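Local coordinates for yeast glycogen phosphorylase (PDB 1YGP), which is a pyridoxal-5'-phosphate-containing member of the carbohydrate phosphorylase family, built on the GT-B fold, at residues Tyr817-Val820 against Ser821-Phe824; Ala854-Gly857 against Phe858-Ser861; Gly660-Met663 against Ala664-Ile668; Pro806-Asp809 against Ser810-His814. All coordinates share one frame; numbering follows the deposited sequence.

Contact 1: Tyr817-Val820 against Ser821-Phe824; sequences YYLV and SDDF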
loop_
_atom_site.group_PDB
_atom_site.type_symbol
_atom_site.label_atom_id
_atom_site.label_comp_id
_atom_site.label_asym_id
_atom_site.label_seq_id
_atom_site.Cartn_x
_atom_site.Cartn_y
_atom_site.Cartn_z
ATOM N N TYR A 817 6.823 -27.873 -38.270
ATOM C CA TYR A 817 7.944 -27.978 -37.360
ATOM C C TYR A 817 7.652 -28.675 -36.031
ATOM O O TYR A 817 8.588 -29.142 -35.413
ATOM C CB TYR A 817 8.459 -26.581 -37.118
ATOM C CG TYR A 817 9.792 -26.507 -36.384
ATOM C CD1 TYR A 817 10.986 -26.821 -37.048
ATOM C CD2 TYR A 817 9.827 -26.097 -35.050
ATOM C CE1 TYR A 817 12.215 -26.717 -36.389
ATOM C CE2 TYR A 817 11.050 -25.994 -34.386
ATOM C CZ TYR A 817 12.238 -26.298 -35.057
ATOM O OH TYR A 817 13.446 -26.131 -34.403
ATOM N N TYR A 818 6.442 -28.807 -35.482
ATOM C CA TYR A 818 6.269 -29.476 -34.196
ATOM C C TYR A 818 5.688 -30.865 -34.333
ATOM O O TYR A 818 5.114 -31.419 -33.384
ATOM C CB TYR A 818 5.364 -28.653 -33.305
ATOM C CG TYR A 818 5.978 -27.300 -33.046
ATOM C CD1 TYR A 818 7.054 -27.197 -32.180
ATOM C CD2 TYR A 818 5.492 -26.182 -33.725
ATOM C CE1 TYR A 818 7.649 -25.955 -32.001
ATOM C CE2 TYR A 818 6.091 -24.938 -33.546
ATOM C CZ TYR A 818 7.162 -24.843 -32.680
ATOM O OH TYR A 818 7.737 -23.616 -32.451
ATOM N N LEU A 819 5.765 -31.417 -35.551
ATOM C CA LEU A 819 5.340 -32.774 -35.840
ATOM C C LEU A 819 3.909 -33.147 -35.450
ATOM O O LEU A 819 3.633 -34.272 -35.014
ATOM C CB LEU A 819 6.333 -33.758 -35.181
ATOM C CG LEU A 819 7.746 -34.014 -35.725
ATOM C CD1 LEU A 819 8.520 -32.724 -35.880
ATOM C CD2 LEU A 819 8.512 -34.895 -34.728
ATOM N N VAL A 820 2.945 -32.258 -35.683
ATOM C CA VAL A 820 1.553 -32.606 -35.403
ATOM C C VAL A 820 1.085 -33.735 -36.333
ATOM O O VAL A 820 0.516 -34.729 -35.876
ATOM C CB VAL A 820 0.633 -31.360 -35.570
ATOM C CG1 VAL A 820 -0.855 -31.717 -35.484
ATOM C CG2 VAL A 820 0.929 -30.402 -34.421
ATOM N N SER A 821 1.376 -33.625 -37.635
ATOM C CA SER A 821 0.974 -34.613 -38.620
ATOM C C SER A 821 1.492 -36.006 -38.291
ATOM O O SER A 821 0.763 -37.009 -38.359
ATOM C CB SER A 821 1.500 -34.241 -40.000
ATOM O OG SER A 821 1.986 -32.898 -40.141
ATOM N N ASP A 822 2.748 -36.002 -37.825
ATOM C CA ASP A 822 3.459 -37.249 -37.582
ATOM C C ASP A 822 2.867 -38.029 -36.427
ATOM O O ASP A 822 2.619 -39.241 -36.510
ATOM C CB ASP A 822 4.927 -36.947 -37.308
ATOM C CG ASP A 822 5.528 -36.127 -38.448
ATOM O OD1 ASP A 822 5.893 -36.693 -39.482
ATOM O OD2 ASP A 822 5.606 -34.911 -38.307
ATOM N N ASP A 823 2.550 -37.284 -35.369
ATOM C CA ASP A 823 2.024 -37.927 -34.190
ATOM C C ASP A 823 0.515 -38.059 -34.185
ATOM O O ASP A 823 0.005 -38.808 -33.342
ATOM C CB ASP A 823 2.527 -37.148 -32.960
ATOM C CG ASP A 823 4.043 -37.149 -32.789
ATOM O OD1 ASP A 823 4.755 -37.943 -33.406
ATOM O OD2 ASP A 823 4.536 -36.353 -32.013
ATOM N N PHE A 824 -0.227 -37.469 -35.131
ATOM C CA PHE A 824 -1.686 -37.460 -35.038
ATOM C C PHE A 824 -2.330 -38.832 -34.920
ATOM O O PHE A 824 -3.099 -39.094 -33.987
ATOM C CB PHE A 824 -2.318 -36.744 -36.239
ATOM C CG PHE A 824 -3.742 -36.289 -35.913
ATOM C CD1 PHE A 824 -3.966 -35.414 -34.840
ATOM C CD2 PHE A 824 -4.830 -36.770 -36.652
ATOM C CE1 PHE A 824 -5.273 -35.031 -34.505
ATOM C CE2 PHE A 824 -6.130 -36.374 -36.301
ATOM C CZ PHE A 824 -6.361 -35.509 -35.229
#
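Leu819 and Asp823 close the first turn at the amino end of helix 820-840, where Leu819 occupies the N-cap position. The backbone closes this turn with a hydrogen bond: Asp823 N gives its hydrogen to Leu819 O over 3.2 Å, at an N-H...O angle of 159°. Leu819 has a positive phi (54°) and lies in the left-handed region, which turns the incoming chain into the right-handed helix.

Side-chain packing is the second kind of contact. Leu819 CB comes within 3.4 Å of Asp822 OD2, and a chi1 of -74°, which sets CG anti to the leucine's own carbonyl carbon, leaves Leu819 CG 3.5 Å from the same Asp822 OD2; the carboxylate thus lies across the base of the leucine side chain.

Charged and polar groups make the third kind. Asp823 OD2 forms a salt bridge with Arg614 while OD1 takes the backbone N-H of Asn761, two grips that would hold the buried carboxylate from rotating and probably favour its ionised form. Asp816 serves the same helix start twice, its OD1 bonding Val820 N and its OD2 bonding Ser821 OG. On the flank toward helix 615-634, the ring of Phe824 packs against Leu617, Phe620 and Tyr624, while Phe824 CB sits 3.5 Å from Val820 O.

Contact 2: Ala854-Gly857 against Phe858-Ser861; sequences ANVG and FFSS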
loop_
_atom_site.group_PDB
_atom_site.type_symbol
_atom_site.label_atom_id
_atom_site.label_comp_id
_atom_site.label_asym_id
_atom_site.label_seq_id
_atom_site.Cartn_x
_atom_site.Cartn_y
_atom_site.Cartn_z
ATOM N N ALA A 854 1.850 -45.347 -5.285
ATOM C CA ALA A 854 2.764 -46.203 -4.587
ATOM C C ALA A 854 4.204 -45.935 -4.962
ATOM O O ALA A 854 5.087 -46.009 -4.111
ATOM C CB ALA A 854 2.393 -47.647 -4.904
ATOM N N ASN A 855 4.455 -45.564 -6.215
ATOM C CA ASN A 855 5.813 -45.330 -6.674
ATOM C C ASN A 855 6.164 -43.880 -7.019
ATOM O O ASN A 855 7.258 -43.581 -7.531
ATOM C CB ASN A 855 6.053 -46.216 -7.869
ATOM C CG ASN A 855 5.927 -47.690 -7.522
ATOM O OD1 ASN A 855 6.655 -48.283 -6.724
ATOM N ND2 ASN A 855 4.916 -48.325 -8.091
ATOM N N VAL A 856 5.301 -42.903 -6.699
ATOM C CA VAL A 856 5.599 -41.505 -6.983
ATOM C C VAL A 856 6.661 -40.916 -6.044
ATOM O O VAL A 856 7.362 -39.963 -6.391
ATOM C CB VAL A 856 4.303 -40.681 -6.892
ATOM C CG1 VAL A 856 3.874 -40.433 -5.440
ATOM C CG2 VAL A 856 4.558 -39.385 -7.648
ATOM N N GLY A 857 6.842 -41.483 -4.855
ATOM C CA GLY A 857 7.727 -40.962 -3.828
ATOM C C GLY A 857 9.111 -40.453 -4.200
ATOM O O GLY A 857 9.621 -39.590 -3.491
ATOM N N PHE A 858 9.788 -40.913 -5.246
ATOM C CA PHE A 858 11.100 -40.370 -5.576
ATOM C C PHE A 858 10.977 -38.907 -5.982
ATOM O O PHE A 858 11.917 -38.127 -5.822
ATOM C CB PHE A 858 11.689 -41.169 -6.708
ATOM C CG PHE A 858 12.932 -40.602 -7.379
ATOM C CD1 PHE A 858 14.199 -40.854 -6.854
ATOM C CD2 PHE A 858 12.803 -39.877 -8.572
ATOM C CE1 PHE A 858 15.331 -40.390 -7.525
ATOM C CE2 PHE A 858 13.942 -39.416 -9.236
ATOM C CZ PHE A 858 15.206 -39.676 -8.713
ATOM N N PHE A 859 9.823 -38.501 -6.502
ATOM C CA PHE A 859 9.679 -37.133 -6.930
ATOM C C PHE A 859 9.322 -36.225 -5.760
ATOM O O PHE A 859 8.785 -35.139 -5.986
ATOM C CB PHE A 859 8.618 -37.058 -8.027
ATOM C CG PHE A 859 8.937 -37.983 -9.181
ATOM C CD1 PHE A 859 10.098 -37.784 -9.935
ATOM C CD2 PHE A 859 8.084 -39.055 -9.451
ATOM C CE1 PHE A 859 10.410 -38.677 -10.966
ATOM C CE2 PHE A 859 8.406 -39.937 -10.486
ATOM C CZ PHE A 859 9.567 -39.752 -11.241
ATOM N N SER A 860 9.589 -36.582 -4.503
ATOM C CA SER A 860 9.334 -35.664 -3.417
ATOM C C SER A 860 10.453 -34.625 -3.386
ATOM O O SER A 860 11.641 -34.970 -3.299
ATOM C CB SER A 860 9.291 -36.452 -2.129
ATOM O OG SER A 860 9.107 -35.660 -0.962
ATOM N N SER A 861 10.141 -33.327 -3.377
ATOM C CA SER A 861 11.155 -32.279 -3.313
ATOM C C SER A 861 12.056 -32.399 -2.084
ATOM O O SER A 861 13.121 -31.770 -2.070
ATOM C CB SER A 861 10.492 -30.909 -3.320
ATOM O OG SER A 861 9.408 -30.812 -2.394
#
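Val856 and Phe859 form the tight half of this turn. Phe859 N donates to Val856 O at 2.9 Å with an N-H...O angle of 162°, and the side chains of the same two residues meet as well: Val856 CG2 lies in the plane of the phenyl ring at its edge, 4.0 Å from Phe859 CD2. That methyl is the branch anti to the valine's backbone N, while CG1 is held between N and the carbonyl carbon (chi1 76°). Both residues are buried, Val856 against Val730 and Met731, Phe859 against Met727 and Ile747.

The looser side belongs to Gly857 and Phe858. Ser860 N reaches Gly857 O at 3.2 Å, but from well above the carbonyl plane, and Ser860 CB stands 3.4 Å from that oxygen. Phe858 sends its ring away from the preceding segment into a partly exposed position, where Arg863 makes a cation-pi contact with the ring and bonds Phe858 O through NE.

Bonds from residue i+3 back to residue i, used twice in succession, are the signature of a 3-10 turn; here it joins helix 842-856 to helix 861-873, with Ser860 at the N-cap position of the latter.

Contact 3: Gly660-Met663 against Ala664-Ile668; sequences GYYM and AKLII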
loop_
_atom_site.group_PDB
_atom_site.type_symbol
_atom_site.label_atom_id
_atom_site.label_comp_id
_atom_site.label_asym_id
_atom_site.label_seq_id
_atom_site.Cartn_x
_atom_site.Cartn_y
_atom_site.Cartn_z
ATOM N N GLY A 660 2.251 -11.316 -26.573
ATOM C CA GLY A 660 2.400 -11.060 -28.007
ATOM C C GLY A 660 2.514 -12.316 -28.840
ATOM O O GLY A 660 2.854 -12.270 -30.019
ATOM N N TYR A 661 2.209 -13.481 -28.294
ATOM C CA TYR A 661 2.417 -14.671 -29.057
ATOM C C TYR A 661 1.100 -14.878 -29.785
ATOM O O TYR A 661 0.191 -15.544 -29.282
ATOM C CB TYR A 661 2.786 -15.774 -28.061
ATOM C CG TYR A 661 3.216 -17.107 -28.662
ATOM C CD1 TYR A 661 3.214 -17.343 -30.038
ATOM C CD2 TYR A 661 3.588 -18.127 -27.799
ATOM C CE1 TYR A 661 3.575 -18.578 -30.548
ATOM C CE2 TYR A 661 3.948 -19.368 -28.305
ATOM C CZ TYR A 661 3.938 -19.579 -29.678
ATOM O OH TYR A 661 4.303 -20.811 -30.179
ATOM N N TYR A 662 1.010 -14.345 -31.006
ATOM C CA TYR A 662 -0.207 -14.446 -31.792
ATOM C C TYR A 662 -0.764 -15.854 -31.946
ATOM O O TYR A 662 -1.957 -16.082 -31.713
ATOM C CB TYR A 662 -0.001 -13.868 -33.196
ATOM C CG TYR A 662 -1.278 -13.914 -34.050
ATOM C CD1 TYR A 662 -2.426 -13.223 -33.637
ATOM C CD2 TYR A 662 -1.305 -14.679 -35.229
ATOM C CE1 TYR A 662 -3.597 -13.298 -34.400
ATOM C CE2 TYR A 662 -2.475 -14.757 -35.993
ATOM C CZ TYR A 662 -3.621 -14.064 -35.575
ATOM O OH TYR A 662 -4.792 -14.133 -36.317
ATOM N N MET A 663 0.081 -16.807 -32.345
ATOM C CA MET A 663 -0.384 -18.170 -32.547
ATOM C C MET A 663 -0.881 -18.772 -31.235
ATOM O O MET A 663 -1.905 -19.462 -31.234
ATOM C CB MET A 663 0.744 -19.017 -33.117
ATOM C CG MET A 663 0.239 -20.207 -33.930
ATOM S SD MET A 663 -0.641 -19.782 -35.458
ATOM C CE MET A 663 0.659 -18.962 -36.329
ATOM N N ALA A 664 -0.252 -18.477 -30.089
ATOM C CA ALA A 664 -0.723 -19.058 -28.839
ATOM C C ALA A 664 -2.080 -18.457 -28.491
ATOM O O ALA A 664 -3.034 -19.163 -28.143
ATOM C CB ALA A 664 0.260 -18.764 -27.750
ATOM N N LYS A 665 -2.228 -17.150 -28.689
ATOM C CA LYS A 665 -3.521 -16.528 -28.503
ATOM C C LYS A 665 -4.556 -17.084 -29.485
ATOM O O LYS A 665 -5.725 -17.211 -29.098
ATOM C CB LYS A 665 -3.362 -15.024 -28.653
ATOM C CG LYS A 665 -3.036 -14.414 -27.305
ATOM C CD LYS A 665 -2.555 -12.987 -27.447
ATOM C CE LYS A 665 -2.583 -12.325 -26.086
ATOM N NZ LYS A 665 -2.596 -10.870 -26.202
ATOM N N LEU A 666 -4.202 -17.490 -30.711
ATOM C CA LEU A 666 -5.177 -18.103 -31.614
ATOM C C LEU A 666 -5.627 -19.416 -31.041
ATOM O O LEU A 666 -6.825 -19.712 -31.093
ATOM C CB LEU A 666 -4.652 -18.460 -33.002
ATOM C CG LEU A 666 -4.792 -17.481 -34.144
ATOM C CD1 LEU A 666 -4.211 -18.075 -35.418
ATOM C CD2 LEU A 666 -6.269 -17.163 -34.342
ATOM N N ILE A 667 -4.698 -20.180 -30.443
ATOM C CA ILE A 667 -5.052 -21.494 -29.964
ATOM C C ILE A 667 -6.062 -21.362 -28.832
ATOM O O ILE A 667 -7.018 -22.154 -28.769
ATOM C CB ILE A 667 -3.779 -22.235 -29.532
ATOM C CG1 ILE A 667 -2.950 -22.518 -30.788
ATOM C CG2 ILE A 667 -4.130 -23.544 -28.817
ATOM C CD1 ILE A 667 -1.600 -23.249 -30.595
ATOM N N ILE A 668 -5.950 -20.325 -27.994
ATOM C CA ILE A 668 -6.938 -20.131 -26.942
ATOM C C ILE A 668 -8.282 -19.836 -27.584
ATOM O O ILE A 668 -9.260 -20.436 -27.136
ATOM C CB ILE A 668 -6.490 -18.986 -26.006
ATOM C CG1 ILE A 668 -5.219 -19.408 -25.248
ATOM C CG2 ILE A 668 -7.591 -18.667 -25.020
ATOM C CD1 ILE A 668 -4.592 -18.398 -24.273
#
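From Tyr661 to Ile667 the backbone makes the opening turns of helix 662-678, with Tyr661 at the N-cap position. Three successive i to i+4 bonds span the two segments: Lys665 N to Tyr661 O at 3.0 Å, Leu666 N to Tyr662 O at 2.8 Å, and Ile667 N to Met663 O at 3.0 Å. The first is nearly straight at 173°; the other two are more bent.

Two tyrosines use their faces on this frame. Ala664 sets its methyl over one face of the Tyr661 ring in a CH-pi contact, CB lying 3.6 Å from the ring centroid and displaced toward the rim. The Tyr662 ring, carried forward along the helix by a CG anti to the backbone N (chi1 -178°), lies across Leu666, whose CG sits over a face 4.3 Å from the centroid. Met663, bent at both chi2 and chi3, brings SD to 4.0 Å from Leu666 CD1, so that this methyl is shared between the thioether and the Tyr662 ring. Pro806 of helix 805-813 packs on Met663 and Leu666.

The polar ends of Tyr661 and Lys665 find partners beyond the two segments. Tyr661 OH bonds Glu611 and its ring meets His610 edge-to-face, while the extended Lys665 chain carries NZ to Pro659 O and into a salt bridge with Glu207. The helix is the crossover of a beta-alpha-beta unit between strands 649-654 and 688-693. The chemistry implies a division of labour: backbone bonds define the helix start, CH-pi contacts lay the two tyrosine rings on Ala664 and Leu666, the thioether adds packing on Leu666, and hydroxyl and ammonium tie the helix to neighbouring segments.

Contact 4: Pro806-Asp809 against Ser810-His814; sequences PLVD and SIKYH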
loop_
_atom_site.group_PDB
_atom_site.type_symbol
_atom_site.label_atom_id
_atom_site.label_comp_id
_atom_site.label_asym_id
_atom_site.label_seq_id
_atom_site.Cartn_x
_atom_site.Cartn_y
_atom_site.Cartn_z
ATOM N N PRO A 806 -3.662 -19.109 -40.072
ATOM C CA PRO A 806 -2.234 -19.229 -39.759
ATOM C C PRO A 806 -1.806 -20.545 -39.113
ATOM O O PRO A 806 -0.734 -21.086 -39.405
ATOM C CB PRO A 806 -1.969 -18.041 -38.893
ATOM C CG PRO A 806 -2.882 -17.018 -39.505
ATOM C CD PRO A 806 -4.160 -17.810 -39.650
ATOM N N LEU A 807 -2.690 -21.098 -38.275
ATOM C CA LEU A 807 -2.471 -22.376 -37.619
ATOM C C LEU A 807 -2.464 -23.484 -38.675
ATOM O O LEU A 807 -1.458 -24.171 -38.853
ATOM C CB LEU A 807 -3.586 -22.576 -36.596
ATOM C CG LEU A 807 -3.500 -23.745 -35.640
ATOM C CD1 LEU A 807 -2.164 -23.707 -34.905
ATOM C CD2 LEU A 807 -4.655 -23.670 -34.658
ATOM N N VAL A 808 -3.542 -23.618 -39.453
ATOM C CA VAL A 808 -3.666 -24.614 -40.519
ATOM C C VAL A 808 -2.507 -24.472 -41.488
ATOM O O VAL A 808 -1.829 -25.456 -41.785
ATOM C CB VAL A 808 -4.993 -24.419 -41.261
ATOM C CG1 VAL A 808 -5.148 -25.400 -42.393
ATOM C CG2 VAL A 808 -6.115 -24.677 -40.304
ATOM N N ASP A 809 -2.187 -23.275 -41.951
ATOM C CA ASP A 809 -1.063 -23.120 -42.847
ATOM C C ASP A 809 0.286 -23.341 -42.214
ATOM O O ASP A 809 1.248 -23.482 -42.977
ATOM C CB ASP A 809 -1.052 -21.746 -43.474
ATOM C CG ASP A 809 -2.272 -21.426 -44.324
ATOM O OD1 ASP A 809 -3.032 -22.328 -44.702
ATOM O OD2 ASP A 809 -2.454 -20.239 -44.597
ATOM N N SER A 810 0.491 -23.374 -40.899
ATOM C CA SER A 810 1.830 -23.669 -40.412
ATOM C C SER A 810 2.071 -25.162 -40.634
ATOM O O SER A 810 3.112 -25.531 -41.201
ATOM C CB SER A 810 1.969 -23.287 -38.929
ATOM O OG SER A 810 1.120 -23.938 -37.991
ATOM N N ILE A 811 1.071 -26.012 -40.338
ATOM C CA ILE A 811 1.179 -27.459 -40.519
ATOM C C ILE A 811 1.242 -27.815 -41.995
ATOM O O ILE A 811 2.213 -28.399 -42.477
ATOM C CB ILE A 811 -0.028 -28.210 -39.896
ATOM C CG1 ILE A 811 -0.073 -27.961 -38.421
ATOM C CG2 ILE A 811 0.099 -29.699 -40.125
ATOM C CD1 ILE A 811 -1.207 -28.675 -37.718
ATOM N N LYS A 812 0.198 -27.371 -42.688
ATOM C CA LYS A 812 -0.052 -27.656 -44.087
ATOM C C LYS A 812 0.881 -26.995 -45.090
ATOM O O LYS A 812 0.875 -27.392 -46.257
ATOM C CB LYS A 812 -1.482 -27.253 -44.365
ATOM C CG LYS A 812 -2.103 -27.971 -45.507
ATOM C CD LYS A 812 -3.526 -27.497 -45.579
ATOM C CE LYS A 812 -4.198 -28.113 -46.798
ATOM N NZ LYS A 812 -3.542 -27.682 -48.025
ATOM N N TYR A 813 1.657 -25.966 -44.722
ATOM C CA TYR A 813 2.509 -25.280 -45.686
ATOM C C TYR A 813 3.783 -24.771 -45.065
ATOM O O TYR A 813 4.536 -24.086 -45.752
ATOM C CB TYR A 813 1.834 -24.046 -46.322
ATOM C CG TYR A 813 0.521 -24.270 -47.049
ATOM C CD1 TYR A 813 0.485 -24.793 -48.334
ATOM C CD2 TYR A 813 -0.661 -23.945 -46.398
ATOM C CE1 TYR A 813 -0.740 -24.989 -48.963
ATOM C CE2 TYR A 813 -1.887 -24.135 -47.014
ATOM C CZ TYR A 813 -1.913 -24.657 -48.293
ATOM O OH TYR A 813 -3.139 -24.840 -48.893
ATOM N N HIS A 814 4.120 -24.917 -43.788
ATOM C CA HIS A 814 5.420 -24.416 -43.343
ATOM C C HIS A 814 6.142 -25.503 -42.566
ATOM O O HIS A 814 6.493 -25.428 -41.389
ATOM C CB HIS A 814 5.226 -23.145 -42.501
ATOM C CG HIS A 814 4.635 -22.078 -43.385
ATOM N ND1 HIS A 814 3.353 -21.764 -43.530
ATOM C CD2 HIS A 814 5.353 -21.333 -44.282
ATOM C CE1 HIS A 814 3.245 -20.872 -44.480
ATOM N NE2 HIS A 814 4.455 -20.624 -44.923
#
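Ser810 and Leu807 share the shortest bond of this turn: Ser810 OG donates to Leu807 O at 2.7 Å, in the carbonyl plane and on a lone pair. With chi1 at 61°, OG stands between its own backbone N and carbonyl carbon, facing back along the helix. Ser810 N reaches the same oxygen at 2.9 Å from above the plane, so Leu807 O is gripped twice by one residue. Two residues on, Asp809 O accepts from His814 ND1 at 2.8 Å, again from above the carbonyl plane, while Tyr813 N adds a weak bond to that oxygen. Lys812 N closes a regular helical bond to Val808 O at 2.9 Å.

Farther out, Asp809 OD1 lies near the edge of the Tyr813 ring, the carboxylate turned 76° from it, and forms a salt bridge with Lys805. Lys812 NZ donates to Tyr813 OH at 3.0 Å, its chain running beside Val808 with Lys812 CD 4.1 Å from Val808 CG1. On the buried flank Leu807 and Ile811 press on Phe620 of helix 615-634.

Side-chain donors thus supplement the main-chain bonding of helix 805-813, and the histidine's role is consistent with a proton on ND1.

Contacts 1, 3 and 4 make up a connected neighbourhood, with helix 805-813 in the middle. Contact 4 packs through Ile811 on Val820 and Ser821 of contact 1, and through Pro806 and Leu807 on Met663 of contact 3; contacts 1 and 3 do not touch. Contact 2 stands apart, its centre 32 to 40 Å from those of the others but closest to the centre of the chain. Contact 1 is the most buried and relies on charged partners outside its turn. Contacts 3 and 4 each have a buried flank and an exposed one, the former distinguished by CH-pi packing, the latter by side-chain donors added to the helical bonds. In contact 2 backbone bonds predominate, at a junction between helices.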